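Local structure of beta-glucanase (Podospora anserina, 4LE4) at residues 109-121 / 204-218. The protein probably hydrolyses beta-glucans as a glycoside hydrolase of family GH131. Numbering follows the deposited sequence.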
loop_
_atom_site.group_PDB
_atom_site.type_symbol
_atom_site.label_atom_id
_atom_site.label_comp_id
_atom_site.label_asym_id
_atom_site.label_seq_id
_atom_site.Cartn_x
_atom_site.Cartn_y
_atom_site.Cartn_z
ATOM N N PRO A 109 0.653 -12.872 -6.430
ATOM C CA PRO A 109 0.591 -11.947 -7.570
ATOM C C PRO A 109 1.404 -12.531 -8.739
ATOM O O PRO A 109 2.463 -13.145 -8.538
ATOM C CB PRO A 109 1.207 -10.650 -7.010
ATOM C CG PRO A 109 1.997 -11.091 -5.834
ATOM C CD PRO A 109 1.124 -12.183 -5.222
ATOM N N ALA A 110 0.890 -12.351 -9.946
ATOM C CA ALA A 110 1.541 -12.868 -11.156
ATOM C C ALA A 110 2.886 -12.157 -11.384
ATOM O O ALA A 110 2.920 -10.920 -11.475
ATOM C CB ALA A 110 0.632 -12.636 -12.347
ATOM N N THR A 111 3.975 -12.915 -11.481
ATOM C CA THR A 111 5.276 -12.278 -11.696
ATOM C C THR A 111 5.474 -11.828 -13.159
ATOM O O THR A 111 6.438 -11.133 -13.467
ATOM C CB THR A 111 6.422 -13.198 -11.314
ATOM O OG1 THR A 111 6.330 -14.406 -12.079
ATOM C CG2 THR A 111 6.382 -13.507 -9.788
ATOM N N THR A 112 4.546 -12.214 -14.036
ATOM C CA THR A 112 4.616 -11.859 -15.456
ATOM C C THR A 112 3.960 -10.528 -15.776
ATOM O O THR A 112 4.010 -10.067 -16.923
ATOM C CB THR A 112 3.910 -12.921 -16.314
ATOM O OG1 THR A 112 2.618 -13.188 -15.736
ATOM C CG2 THR A 112 4.743 -14.191 -16.386
ATOM N N ARG A 113 3.350 -9.903 -14.765
ATOM C CA ARG A 113 2.660 -8.632 -14.965
ATOM C C ARG A 113 3.108 -7.577 -13.991
ATOM O O ARG A 113 3.366 -7.871 -12.834
ATOM C CB ARG A 113 1.154 -8.817 -14.816
ATOM C CG ARG A 113 0.591 -9.642 -15.968
ATOM C CD ARG A 113 -0.829 -10.084 -15.695
ATOM N NE ARG A 113 -1.786 -8.993 -15.778
ATOM C CZ ARG A 113 -3.090 -9.188 -15.659
ATOM N NH1 ARG A 113 -3.538 -10.420 -15.461
ATOM N NH2 ARG A 113 -3.943 -8.174 -15.714
ATOM N N GLU A 114 3.158 -6.336 -14.460
ATOM C CA GLU A 114 3.587 -5.255 -13.584
ATOM C C GLU A 114 2.490 -4.878 -12.582
ATOM O O GLU A 114 1.321 -4.773 -12.940
ATOM C CB GLU A 114 3.975 -4.033 -14.419
ATOM C CG GLU A 114 4.244 -2.764 -13.589
ATOM C CD GLU A 114 4.729 -1.575 -14.453
ATOM O OE1 GLU A 114 5.087 -1.767 -15.643
ATOM O OE2 GLU A 114 4.765 -0.449 -13.934
ATOM N N HIS A 115 2.881 -4.684 -11.320
ATOM C CA HIS A 115 1.941 -4.258 -10.286
ATOM C C HIS A 115 2.506 -2.970 -9.742
ATOM O O HIS A 115 3.723 -2.844 -9.616
ATOM C CB HIS A 115 1.873 -5.255 -9.123
ATOM C CG HIS A 115 1.300 -6.587 -9.505
ATOM N ND1 HIS A 115 1.962 -7.472 -10.334
ATOM C CD2 HIS A 115 0.145 -7.192 -9.153
ATOM C CE1 HIS A 115 1.233 -8.570 -10.472
ATOM N NE2 HIS A 115 0.126 -8.424 -9.765
ATOM N N GLN A 116 1.616 -2.031 -9.466
ATOM C CA GLN A 116 1.962 -0.729 -8.872
ATOM C C GLN A 116 1.198 -0.786 -7.542
ATOM O O GLN A 116 -0.001 -0.992 -7.527
ATOM C CB GLN A 116 1.494 0.393 -9.791
ATOM C CG GLN A 116 2.418 0.442 -11.049
ATOM C CD GLN A 116 1.829 1.200 -12.217
ATOM O OE1 GLN A 116 0.854 1.927 -12.068
ATOM N NE2 GLN A 116 2.430 1.036 -13.397
ATOM N N ILE A 117 1.922 -0.569 -6.452
ATOM C CA ILE A 117 1.397 -0.744 -5.101
ATOM C C ILE A 117 1.607 0.455 -4.188
ATOM O O ILE A 117 2.704 1.005 -4.154
ATOM C CB ILE A 117 2.134 -1.959 -4.484
ATOM C CG1 ILE A 117 1.966 -3.182 -5.426
ATOM C CG2 ILE A 117 1.603 -2.261 -3.091
ATOM C CD1 ILE A 117 2.975 -4.312 -5.213
ATOM N N ALA A 118 0.588 0.834 -3.415
ATOM C CA ALA A 118 0.756 1.965 -2.465
ATOM C C ALA A 118 1.338 3.201 -3.188
ATOM O O ALA A 118 2.277 3.870 -2.719
ATOM C CB ALA A 118 1.674 1.545 -1.352
ATOM N N PHE A 119 0.736 3.519 -4.314
ATOM C CA PHE A 119 1.217 4.612 -5.157
ATOM C C PHE A 119 0.443 5.892 -5.061
ATOM O O PHE A 119 -0.757 5.883 -4.751
ATOM C CB PHE A 119 1.200 4.154 -6.638
ATOM C CG PHE A 119 -0.198 3.775 -7.166
ATOM C CD1 PHE A 119 -0.666 2.453 -7.082
ATOM C CD2 PHE A 119 -1.010 4.732 -7.766
ATOM C CE1 PHE A 119 -1.932 2.104 -7.603
ATOM C CE2 PHE A 119 -2.275 4.405 -8.290
ATOM C CZ PHE A 119 -2.739 3.088 -8.208
ATOM N N PHE A 120 1.126 7.019 -5.329
ATOM C CA PHE A 120 0.427 8.297 -5.387
ATOM C C PHE A 120 -0.118 8.420 -6.809
ATOM O O PHE A 120 0.376 7.762 -7.722
ATOM C CB PHE A 120 1.383 9.468 -5.055
ATOM C CG PHE A 120 1.767 9.513 -3.605
ATOM C CD1 PHE A 120 0.994 10.242 -2.699
ATOM C CD2 PHE A 120 2.833 8.762 -3.126
ATOM C CE1 PHE A 120 1.266 10.219 -1.341
ATOM C CE2 PHE A 120 3.118 8.729 -1.755
ATOM C CZ PHE A 120 2.310 9.473 -0.855
ATOM N N GLU A 121 -1.139 9.248 -7.001
ATOM C CA GLU A 121 -1.749 9.413 -8.323
ATOM C C GLU A 121 -0.784 9.842 -9.447
ATOM O O GLU A 121 -1.003 9.525 -10.605
ATOM C CB GLU A 121 -2.916 10.392 -8.225
ATOM C CG GLU A 121 -4.150 9.923 -8.965
ATOM C CD GLU A 121 -5.451 10.457 -8.380
ATOM O OE1 GLU A 121 -5.932 9.936 -7.332
ATOM O OE2 GLU A 121 -5.997 11.412 -8.982
ATOM N N ASP A 204 -4.929 11.442 -2.752
ATOM C CA ASP A 204 -4.457 10.710 -3.907
ATOM C C ASP A 204 -3.407 9.646 -3.626
ATOM O O ASP A 204 -2.599 9.329 -4.496
ATOM C CB ASP A 204 -3.916 11.688 -4.927
ATOM C CG ASP A 204 -2.768 12.493 -4.383
ATOM O OD1 ASP A 204 -2.436 12.335 -3.195
ATOM O OD2 ASP A 204 -2.191 13.300 -5.144
ATOM N N TRP A 205 -3.405 9.113 -2.412
ATOM C CA TRP A 205 -2.486 8.028 -2.112
ATOM C C TRP A 205 -3.372 6.791 -2.225
ATOM O O TRP A 205 -4.369 6.654 -1.502
ATOM C CB TRP A 205 -1.918 8.122 -0.706
ATOM C CG TRP A 205 -0.918 7.039 -0.450
ATOM C CD1 TRP A 205 0.022 6.551 -1.325
ATOM C CD2 TRP A 205 -0.735 6.320 0.770
ATOM N NE1 TRP A 205 0.783 5.571 -0.720
ATOM C CE2 TRP A 205 0.334 5.408 0.565
ATOM C CE3 TRP A 205 -1.367 6.353 2.023
ATOM C CZ2 TRP A 205 0.775 4.544 1.554
ATOM C CZ3 TRP A 205 -0.911 5.488 3.014
ATOM C CH2 TRP A 205 0.144 4.601 2.772
ATOM N N HIS A 206 -2.977 5.881 -3.100
ATOM C CA HIS A 206 -3.762 4.688 -3.376
ATOM C C HIS A 206 -3.237 3.485 -2.624
ATOM O O HIS A 206 -2.242 2.889 -3.002
ATOM C CB HIS A 206 -3.765 4.410 -4.884
ATOM C CG HIS A 206 -4.438 5.476 -5.687
ATOM N ND1 HIS A 206 -5.518 5.221 -6.500
ATOM C CD2 HIS A 206 -4.190 6.806 -5.793
ATOM C CE1 HIS A 206 -5.915 6.349 -7.071
ATOM N NE2 HIS A 206 -5.125 7.325 -6.656
ATOM N N VAL A 207 -3.912 3.164 -1.533
ATOM C CA VAL A 207 -3.566 2.029 -0.683
ATOM C C VAL A 207 -4.240 0.856 -1.333
ATOM O O VAL A 207 -5.460 0.651 -1.220
ATOM C CB VAL A 207 -4.108 2.213 0.740
ATOM C CG1 VAL A 207 -3.802 0.959 1.613
ATOM C CG2 VAL A 207 -3.488 3.462 1.331
ATOM N N GLY A 208 -3.430 0.066 -2.012
ATOM C CA GLY A 208 -3.985 -1.050 -2.733
ATOM C C GLY A 208 -3.073 -1.389 -3.879
ATOM O O GLY A 208 -1.893 -1.035 -3.854
ATOM N N VAL A 209 -3.632 -2.028 -4.902
ATOM C CA VAL A 209 -2.862 -2.541 -6.024
ATOM C C VAL A 209 -3.487 -2.323 -7.384
ATOM O O VAL A 209 -4.688 -2.456 -7.574
ATOM C CB VAL A 209 -2.669 -4.094 -5.888
ATOM C CG1 VAL A 209 -1.651 -4.600 -6.978
ATOM C CG2 VAL A 209 -2.209 -4.473 -4.489
ATOM N N LEU A 210 -2.621 -2.018 -8.342
ATOM C CA LEU A 210 -3.007 -1.830 -9.729
ATOM C C LEU A 210 -2.132 -2.838 -10.487
ATOM O O LEU A 210 -0.943 -2.937 -10.222
ATOM C CB LEU A 210 -2.704 -0.386 -10.170
ATOM C CG LEU A 210 -3.049 0.098 -11.584
ATOM C CD1 LEU A 210 -3.057 1.606 -11.647
ATOM C CD2 LEU A 210 -2.009 -0.442 -12.538
ATOM N N GLU A 211 -2.723 -3.617 -11.397
ATOM C CA GLU A 211 -1.933 -4.588 -12.158
ATOM C C GLU A 211 -2.134 -4.343 -13.654
ATOM O O GLU A 211 -3.265 -4.310 -14.135
ATOM C CB GLU A 211 -2.365 -6.029 -11.839
ATOM C CG GLU A 211 -1.633 -7.133 -12.646
ATOM C CD GLU A 211 -2.110 -8.549 -12.297
ATOM O OE1 GLU A 211 -3.322 -8.756 -12.126
ATOM O OE2 GLU A 211 -1.274 -9.457 -12.178
ATOM N N LEU A 212 -1.047 -4.172 -14.394
ATOM C CA LEU A 212 -1.174 -3.942 -15.836
ATOM C C LEU A 212 -1.380 -5.250 -16.583
ATOM O O LEU A 212 -0.952 -6.299 -16.129
ATOM C CB LEU A 212 0.091 -3.293 -16.395
ATOM C CG LEU A 212 0.519 -1.901 -15.910
ATOM C CD1 LEU A 212 0.885 -1.946 -14.446
ATOM C CD2 LEU A 212 1.751 -1.456 -16.712
ATOM N N PRO A 213 -2.063 -5.210 -17.732
ATOM C CA PRO A 213 -2.255 -6.448 -18.493
ATOM C C PRO A 213 -0.942 -6.723 -19.232
ATOM O O PRO A 213 -0.081 -5.846 -19.327
ATOM C CB PRO A 213 -3.363 -6.085 -19.472
ATOM C CG PRO A 213 -3.035 -4.647 -19.802
ATOM C CD PRO A 213 -2.701 -4.060 -18.409
ATOM N N ARG A 214 -0.762 -7.954 -19.689
ATOM C CA ARG A 214 0.401 -8.315 -20.494
ATOM C C ARG A 214 -0.102 -9.395 -21.427
ATOM O O ARG A 214 -0.740 -10.364 -21.010
ATOM C CB ARG A 214 1.577 -8.869 -19.696
ATOM C CG ARG A 214 2.759 -9.256 -20.638
ATOM C CD ARG A 214 4.017 -9.774 -19.915
ATOM N NE ARG A 214 4.693 -8.721 -19.144
ATOM C CZ ARG A 214 5.490 -7.797 -19.670
ATOM N NH1 ARG A 214 5.731 -7.798 -20.982
ATOM N NH2 ARG A 214 6.018 -6.846 -18.892
ATOM N N SER A 215 0.168 -9.185 -22.706
ATOM C CA SER A 215 -0.258 -10.105 -23.740
ATOM C C SER A 215 0.024 -11.574 -23.419
ATOM O O SER A 215 1.147 -11.954 -23.093
ATOM C CB SER A 215 0.419 -9.708 -25.053
ATOM O OG SER A 215 -0.044 -10.542 -26.083
ATOM N N GLY A 216 -1.022 -12.385 -23.498
ATOM C CA GLY A 216 -0.888 -13.806 -23.243
ATOM C C GLY A 216 -0.934 -14.216 -21.780
ATOM O O GLY A 216 -0.566 -15.350 -21.455
ATOM N N TYR A 217 -1.362 -13.316 -20.887
ATOM C CA TYR A 217 -1.429 -13.671 -19.468
ATOM C C TYR A 217 -2.822 -13.376 -18.933
ATOM O O TYR A 217 -3.187 -12.222 -18.667
ATOM C CB TYR A 217 -0.307 -12.945 -18.678
ATOM C CG TYR A 217 1.065 -13.412 -19.121
ATOM C CD1 TYR A 217 1.545 -14.680 -18.756
ATOM C CD2 TYR A 217 1.825 -12.651 -19.998
ATOM C CE1 TYR A 217 2.738 -15.173 -19.268
ATOM C CE2 TYR A 217 3.032 -13.133 -20.520
ATOM C CZ TYR A 217 3.477 -14.403 -20.152
ATOM O OH TYR A 217 4.641 -14.904 -20.698
ATOM N N PRO A 218 -3.630 -14.441 -18.748
ATOM C CA PRO A 218 -4.998 -14.320 -18.255
ATOM C C PRO A 218 -5.047 -14.002 -16.781
ATOM O O PRO A 218 -4.091 -14.293 -16.055
ATOM C CB PRO A 218 -5.578 -15.697 -18.549
ATOM C CG PRO A 218 -4.439 -16.577 -18.176
ATOM C CD PRO A 218 -3.219 -15.865 -18.758
HETATM O O HOH W 1 -2.092 -13.299 -14.912
HETATM O O HOH W 2 2.629 -5.890 -17.284
#
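Gln-116 and Leu-210 exchange two backbone hydrogen bonds, Gln-116 N to Leu-210 O 2.8 Å and Leu-210 N to Gln-116 O 2.9 Å, at the centre of an antiparallel strand pair; Leu-212 N to Glu-114 O and Ala-118 N to Gly-208 O continue the ladder. Arg-113 bends at chi3 (72°), which brings NE almost straight onto Leu-212 O at 2.8 Å, within the guanidinium plane. Over one face of that guanidinium the Glu-211 carboxylate stacks nearly parallel, a long salt bridge (Arg-113 NE to Glu-211 OE2 3.7 Å) by charge alone; Arg-78 pairs with Glu-211 too. A leucine in place of Arg-113 would probably leave Leu-212 O without this donor and the carboxylate without one of its countercharges. His-206 NE2 donates to Glu-121 OE1 on its anti side (2.8 Å), while His-206 ND1 is hydrogen-bonded to Glu-81. Trp-205 NE1 donates a hydrogen bond to Ala-118 O from above the carbonyl plane. Among aromatic contacts, Phe-120 makes an offset stack on the Trp-205 five-membered ring, and His-206 CB sits over the Phe-119 face, a CH-pi contact. In this concanavalin-clan fold, strand 115-120 lies between strand 125-129 and strands 205-207 and 209-211, the chain turning corners at Ala-118 and Gly-208; strand 78-84 pairs with the other edge of strand 209-211, and Ile-117 and Val-209 pack against strand 222-233 of the second sheet.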